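Local coordinates for protein bifunctional endomannanase/endoglucanase (Caldanaerobius polysaccharolyticus, PDB 3W0K) that probably hydrolyses internal beta-linkages of mannans and of cellulose-type glucans, as a beta/alpha-barrel glycoside hydrolase of family 5, at residues F47-N51 / F52-N56; E137-I141 / G142-L146. All coordinates share one frame; numbering follows the deposited sequence.

Contact 1 of 2, residues F47-N51 / F52-N56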
loop_
_atom_site.group_PDB
_atom_site.type_symbol
_atom_site.label_atom_id
_atom_site.label_comp_id
_atom_site.label_asym_id
_atom_site.label_seq_id
_atom_site.Cartn_x
_atom_site.Cartn_y
_atom_site.Cartn_z
ATOM N N PHE A 47 -0.550 -1.728 18.192
ATOM C CA PHE A 47 -1.245 -2.959 18.560
ATOM C C PHE A 47 -0.364 -3.811 19.477
ATOM O O PHE A 47 -0.872 -4.624 20.246
ATOM C CB PHE A 47 -1.628 -3.773 17.321
ATOM C CG PHE A 47 -2.980 -3.433 16.759
ATOM C CD1 PHE A 47 -4.140 -3.881 17.382
ATOM C CD2 PHE A 47 -3.095 -2.695 15.585
ATOM C CE1 PHE A 47 -5.399 -3.601 16.842
ATOM C CE2 PHE A 47 -4.348 -2.411 15.036
ATOM C CZ PHE A 47 -5.502 -2.866 15.666
ATOM N N TRP A 48 0.952 -3.615 19.401
ATOM C CA TRP A 48 1.884 -4.383 20.227
ATOM C C TRP A 48 2.859 -3.504 21.005
ATOM O O TRP A 48 3.752 -4.013 21.686
ATOM C CB TRP A 48 2.664 -5.385 19.360
ATOM C CG TRP A 48 3.592 -4.757 18.344
ATOM C CD1 TRP A 48 4.843 -4.260 18.577
ATOM C CD2 TRP A 48 3.359 -4.603 16.936
ATOM N NE1 TRP A 48 5.403 -3.811 17.410
ATOM C CE2 TRP A 48 4.516 -4.010 16.385
ATOM C CE3 TRP A 48 2.287 -4.913 16.088
ATOM C CZ2 TRP A 48 4.634 -3.720 15.021
ATOM C CZ3 TRP A 48 2.405 -4.626 14.732
ATOM C CH2 TRP A 48 3.573 -4.035 14.214
ATOM N N THR A 49 2.678 -2.189 20.916
ATOM C CA THR A 49 3.564 -1.250 21.599
ATOM C C THR A 49 2.769 -0.253 22.424
ATOM O O THR A 49 1.921 0.466 21.896
ATOM C CB THR A 49 4.406 -0.455 20.584
ATOM O OG1 THR A 49 5.009 -1.354 19.648
ATOM C CG2 THR A 49 5.495 0.346 21.293
ATOM N N ARG A 50 3.067 -0.194 23.718
ATOM C CA ARG A 50 2.373 0.722 24.607
ATOM C C ARG A 50 3.211 1.954 24.924
ATOM O O ARG A 50 4.399 1.850 25.220
ATOM C CB ARG A 50 1.979 0.010 25.907
ATOM C CG ARG A 50 1.126 0.861 26.838
ATOM C CD ARG A 50 0.269 0.003 27.760
ATOM N NE ARG A 50 -0.718 -0.787 27.022
ATOM C CZ ARG A 50 -1.851 -0.303 26.513
ATOM N NH1 ARG A 50 -2.159 0.980 26.655
ATOM N NH2 ARG A 50 -2.679 -1.107 25.859
ATOM N N ASN A 51 2.582 3.120 24.798
ATOM C CA ASN A 51 3.206 4.407 25.093
ATOM C C ASN A 51 4.628 4.613 24.555
ATOM O O ASN A 51 5.533 5.034 25.286
ATOM C CB ASN A 51 3.162 4.663 26.605
ATOM C CG ASN A 51 3.424 6.114 26.960
ATOM O OD1 ASN A 51 3.011 7.027 26.243
ATOM N ND2 ASN A 51 4.115 6.333 28.075
ATOM N N PHE A 52 4.815 4.303 23.275
ATOM C CA PHE A 52 6.096 4.476 22.583
ATOM C C PHE A 52 7.267 3.673 23.148
ATOM O O PHE A 52 8.426 3.994 22.889
ATOM C CB PHE A 52 6.450 5.970 22.522
ATOM C CG PHE A 52 5.292 6.842 22.135
ATOM C CD1 PHE A 52 4.803 6.832 20.831
ATOM C CD2 PHE A 52 4.645 7.625 23.087
ATOM C CE1 PHE A 52 3.680 7.586 20.485
ATOM C CE2 PHE A 52 3.525 8.381 22.753
ATOM C CZ PHE A 52 3.041 8.360 21.448
ATOM N N ASP A 53 6.951 2.612 23.890
ATOM C CA ASP A 53 7.954 1.729 24.494
ATOM C C ASP A 53 8.327 0.701 23.415
ATOM O O ASP A 53 8.027 -0.490 23.537
ATOM C CB ASP A 53 7.316 1.041 25.708
ATOM C CG ASP A 53 8.320 0.327 26.599
ATOM O OD1 ASP A 53 9.531 0.304 26.302
ATOM O OD2 ASP A 53 7.868 -0.226 27.621
ATOM N N TYR A 54 8.996 1.183 22.369
ATOM C CA TYR A 54 9.380 0.370 21.211
ATOM C C TYR A 54 10.121 -0.918 21.515
ATOM O O TYR A 54 9.907 -1.931 20.850
ATOM C CB TYR A 54 10.238 1.182 20.234
ATOM C CG TYR A 54 9.745 2.583 19.946
ATOM C CD1 TYR A 54 8.436 2.819 19.518
ATOM C CD2 TYR A 54 10.596 3.676 20.105
ATOM C CE1 TYR A 54 7.989 4.116 19.258
ATOM C CE2 TYR A 54 10.161 4.974 19.845
ATOM C CZ TYR A 54 8.859 5.184 19.423
ATOM O OH TYR A 54 8.429 6.467 19.165
ATOM N N PHE A 55 10.999 -0.873 22.509
ATOM C CA PHE A 55 11.794 -2.040 22.861
ATOM C C PHE A 55 11.142 -3.080 23.761
ATOM O O PHE A 55 11.782 -4.063 24.140
ATOM C CB PHE A 55 13.160 -1.598 23.376
ATOM C CG PHE A 55 13.973 -0.890 22.337
ATOM C CD1 PHE A 55 14.822 -1.604 21.497
ATOM C CD2 PHE A 55 13.840 0.480 22.149
ATOM C CE1 PHE A 55 15.524 -0.963 20.480
ATOM C CE2 PHE A 55 14.539 1.132 21.134
ATOM C CZ PHE A 55 15.379 0.408 20.299
ATOM N N ASN A 56 9.860 -2.890 24.062
ATOM C CA ASN A 56 9.119 -3.854 24.875
ATOM C C ASN A 56 7.840 -4.251 24.137
ATOM O O ASN A 56 6.731 -4.053 24.630
ATOM C CB ASN A 56 8.780 -3.276 26.251
ATOM C CG ASN A 56 8.250 -4.331 27.213
ATOM O OD1 ASN A 56 8.874 -5.372 27.410
ATOM N ND2 ASN A 56 7.089 -4.069 27.803
HETATM O O HOH W 1 2.983 3.311 21.402
HETATM O O HOH W 2 7.467 -2.514 19.565
HETATM O O HOH W 3 5.255 -1.755 24.640
#

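Contact 2 of 2, residues E137-I141 / G142-L146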
loop_
_atom_site.group_PDB
_atom_site.type_symbol
_atom_site.label_atom_id
_atom_site.label_comp_id
_atom_site.label_asym_id
_atom_site.label_seq_id
_atom_site.Cartn_x
_atom_site.Cartn_y
_atom_site.Cartn_z
ATOM N N GLU A 137 3.915 5.073 2.680
ATOM C CA GLU A 137 3.917 6.425 2.132
ATOM C C GLU A 137 4.662 7.544 2.874
ATOM O O GLU A 137 4.037 8.370 3.549
ATOM C CB GLU A 137 2.454 6.844 1.910
ATOM C CG GLU A 137 1.679 5.888 0.991
ATOM C CD GLU A 137 0.163 6.060 1.039
ATOM O OE1 GLU A 137 -0.373 6.585 2.039
ATOM O OE2 GLU A 137 -0.507 5.637 0.069
ATOM N N PRO A 138 6.004 7.579 2.770
ATOM C CA PRO A 138 6.802 8.622 3.430
ATOM C C PRO A 138 6.309 9.990 2.947
ATOM O O PRO A 138 5.728 10.102 1.863
ATOM C CB PRO A 138 8.222 8.327 2.940
ATOM C CG PRO A 138 8.213 6.850 2.763
ATOM C CD PRO A 138 6.875 6.598 2.100
ATOM N N PRO A 139 6.541 11.050 3.738
ATOM C CA PRO A 139 6.100 12.401 3.383
ATOM C C PRO A 139 6.870 13.082 2.262
ATOM O O PRO A 139 7.798 12.516 1.679
ATOM C CB PRO A 139 6.256 13.156 4.699
ATOM C CG PRO A 139 7.484 12.537 5.279
ATOM C CD PRO A 139 7.277 11.054 5.017
ATOM N N ASN A 140 6.448 14.300 1.948
ATOM C CA ASN A 140 7.107 15.076 0.913
ATOM C C ASN A 140 8.452 15.573 1.409
ATOM O O ASN A 140 8.687 15.691 2.614
ATOM C CB ASN A 140 6.255 16.282 0.520
ATOM C CG ASN A 140 5.121 15.915 -0.411
ATOM O OD1 ASN A 140 5.332 15.702 -1.607
ATOM N ND2 ASN A 140 3.915 15.844 0.126
ATOM N N ILE A 141 9.357 15.808 0.470
ATOM C CA ILE A 141 10.666 16.346 0.802
ATOM C C ILE A 141 10.364 17.726 1.396
ATOM O O ILE A 141 9.581 18.495 0.832
ATOM C CB ILE A 141 11.529 16.478 -0.469
ATOM C CG1 ILE A 141 11.787 15.089 -1.060
ATOM C CG2 ILE A 141 12.844 17.181 -0.154
ATOM C CD1 ILE A 141 12.241 15.113 -2.510
ATOM N N GLY A 142 10.923 18.004 2.568
ATOM C CA GLY A 142 10.672 19.279 3.218
ATOM C C GLY A 142 9.600 19.202 4.291
ATOM O O GLY A 142 9.314 20.199 4.955
ATOM N N GLN A 143 8.970 18.037 4.423
ATOM C CA GLN A 143 7.940 17.811 5.435
ATOM C C GLN A 143 8.544 16.979 6.557
ATOM O O GLN A 143 9.181 15.957 6.298
ATOM C CB GLN A 143 6.767 17.024 4.856
ATOM C CG GLN A 143 5.633 17.836 4.297
ATOM C CD GLN A 143 4.405 16.976 4.052
ATOM O OE1 GLN A 143 4.487 15.925 3.415
ATOM N NE2 GLN A 143 3.263 17.408 4.579
ATOM N N TYR A 144 8.310 17.394 7.799
ATOM C CA TYR A 144 8.830 16.685 8.967
ATOM C C TYR A 144 10.342 16.475 8.872
ATOM O O TYR A 144 10.875 15.472 9.356
ATOM C CB TYR A 144 8.119 15.334 9.137
ATOM C CG TYR A 144 6.611 15.416 9.083
ATOM C CD1 TYR A 144 5.894 16.160 10.023
ATOM C CD2 TYR A 144 5.898 14.760 8.083
ATOM C CE1 TYR A 144 4.507 16.244 9.962
ATOM C CE2 TYR A 144 4.514 14.836 8.014
ATOM C CZ TYR A 144 3.822 15.581 8.957
ATOM O OH TYR A 144 2.453 15.663 8.885
ATOM N N GLY A 145 11.023 17.412 8.216
ATOM C CA GLY A 145 12.467 17.329 8.074
ATOM C C GLY A 145 13.004 16.288 7.107
ATOM O O GLY A 145 14.213 16.089 7.037
ATOM N N LEU A 146 12.129 15.634 6.347
ATOM C CA LEU A 146 12.587 14.619 5.402
ATOM C C LEU A 146 13.324 15.212 4.210
ATOM O O LEU A 146 12.932 16.248 3.669
ATOM C CB LEU A 146 11.412 13.763 4.895
ATOM C CG LEU A 146 11.749 12.593 3.948
ATOM C CD1 LEU A 146 10.743 11.462 4.099
ATOM C CD2 LEU A 146 11.803 13.048 2.487
#

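Contact 1 of 2, residues F47-N51 / F52-N56
A type I' beta turn from Arg50 to Asp53 shows how two successive residues in the left-handed helical conformation, Asn51 and Phe52, can reverse a chain with a single backbone bond. Asp53 N donates to Arg50 O at 3.0 Å, arriving 42° out of the carbonyl plane. At the corner, Asn51 OD1 lies 3.6 Å from Phe52 CD2, with the amide turned 53° from the ring.

Just before the turn, Thr49 divides its two branches. With OG1 beside the backbone N (chi1 -49°), CG2 swings across the loop and comes within 3.5 Å of Asp53 O. OG1 is hydrogen-bonded to Tyr45 O and also receives a hydrogen bond of 2.7 Å from water 2, whose other proton goes to Tyr54 O. Water 1 spans the corner, accepting from Phe52 N at 2.8 Å and donating to Thr49 O. Water 3 accepts a hydrogen bond from Arg50 N and donates to both Asp53 O and Asn56 O, the latter at 2.7 Å, so backbone groups that do not pair directly are joined through solvent. The chain bends again at Asp53, the centre of an inverse gamma turn, which sets Phe52 O 3.3 Å above the middle of the Tyr54 ring; the Tyr54 hydroxyl is held by Asp99.

The turn lies in the loop between strand 38-44 and helix 62-74, where the Trp48 indole meets Phe62 edge-to-face, while Phe55 reaches Tyr113 of helix 105-121 and Arg50 pairs with Glu16.

Contact 2 of 2, residues E137-I141 / G142-L146
Gly142 follows Ile141 as the second corner of a type II beta turn from Asn140 to Gln143, and its phi of 99° would press any beta carbon against Ile141 O. Its amide N donates to Leu146 O at 2.9 Å.

Gln143 closes the turn twice. Its N donates to Asn140 O at 3.0 Å, and its extended side chain runs alongside that of Asn140, so that OE1 accepts a hydrogen bond from the backbone N of Asn140 at 2.9 Å. That bond is nearly straight (163°) and uses a lone pair in the amide plane; Asn140 ND2 adds a weak bond to the same OE1 at 3.3 Å. A leucine at Gln143 would probably leave the Asn140 backbone N without its acceptor and also cost Asn140 ND2 a weak bond.

The loop leads out of the Asn-Glu-Pro sequence after strand 130-133, where family 5 enzymes commonly carry the acid/base. Glu137 is consistent with that place: it lies close to Glu258, pairs with Arg196, and its OE1 is hydrogen-bonded to a Tris molecule, probably from the crystallisation liquor.

Tyr144 offers its ring edge to Pro139, Tyr144 CD2 lying 3.8 Å from Pro139 CB, while its carbonyl O is held by Asn100. With Gly145 it forms the corner of a type I' turn, sealed where Leu146 N meets Gln143 O at 3.0 Å. Leu146 sends CG anti to its backbone N (chi1 -177°), which carries CD1 to 3.6 Å from Pro139 CD. Its CD2 approaches Ile141 CG1 at 4.1 Å, and the leucine also touches His151 of helix 148-165.

Overall arrangement
Contacts 1 and 2 are both local turns in loops that lead from a barrel strand to the following helix, the first after strand 38-44 and the second after strand 130-133. Their centres stand about 24 Å apart and their nearest atoms about 13 Å, so neither touches the other. Each is partly buried, mixing three buried with four exposed residues, but the centre of contact 1 lies about 23 Å from the centre of the chain, that of contact 2 about 17 Å. The chemistry also differs: both have turn-closing backbone bonds, to which 47-56 adds water bridges and 137-146 adds the Gln143 amide and apolar packing next to the probable active site.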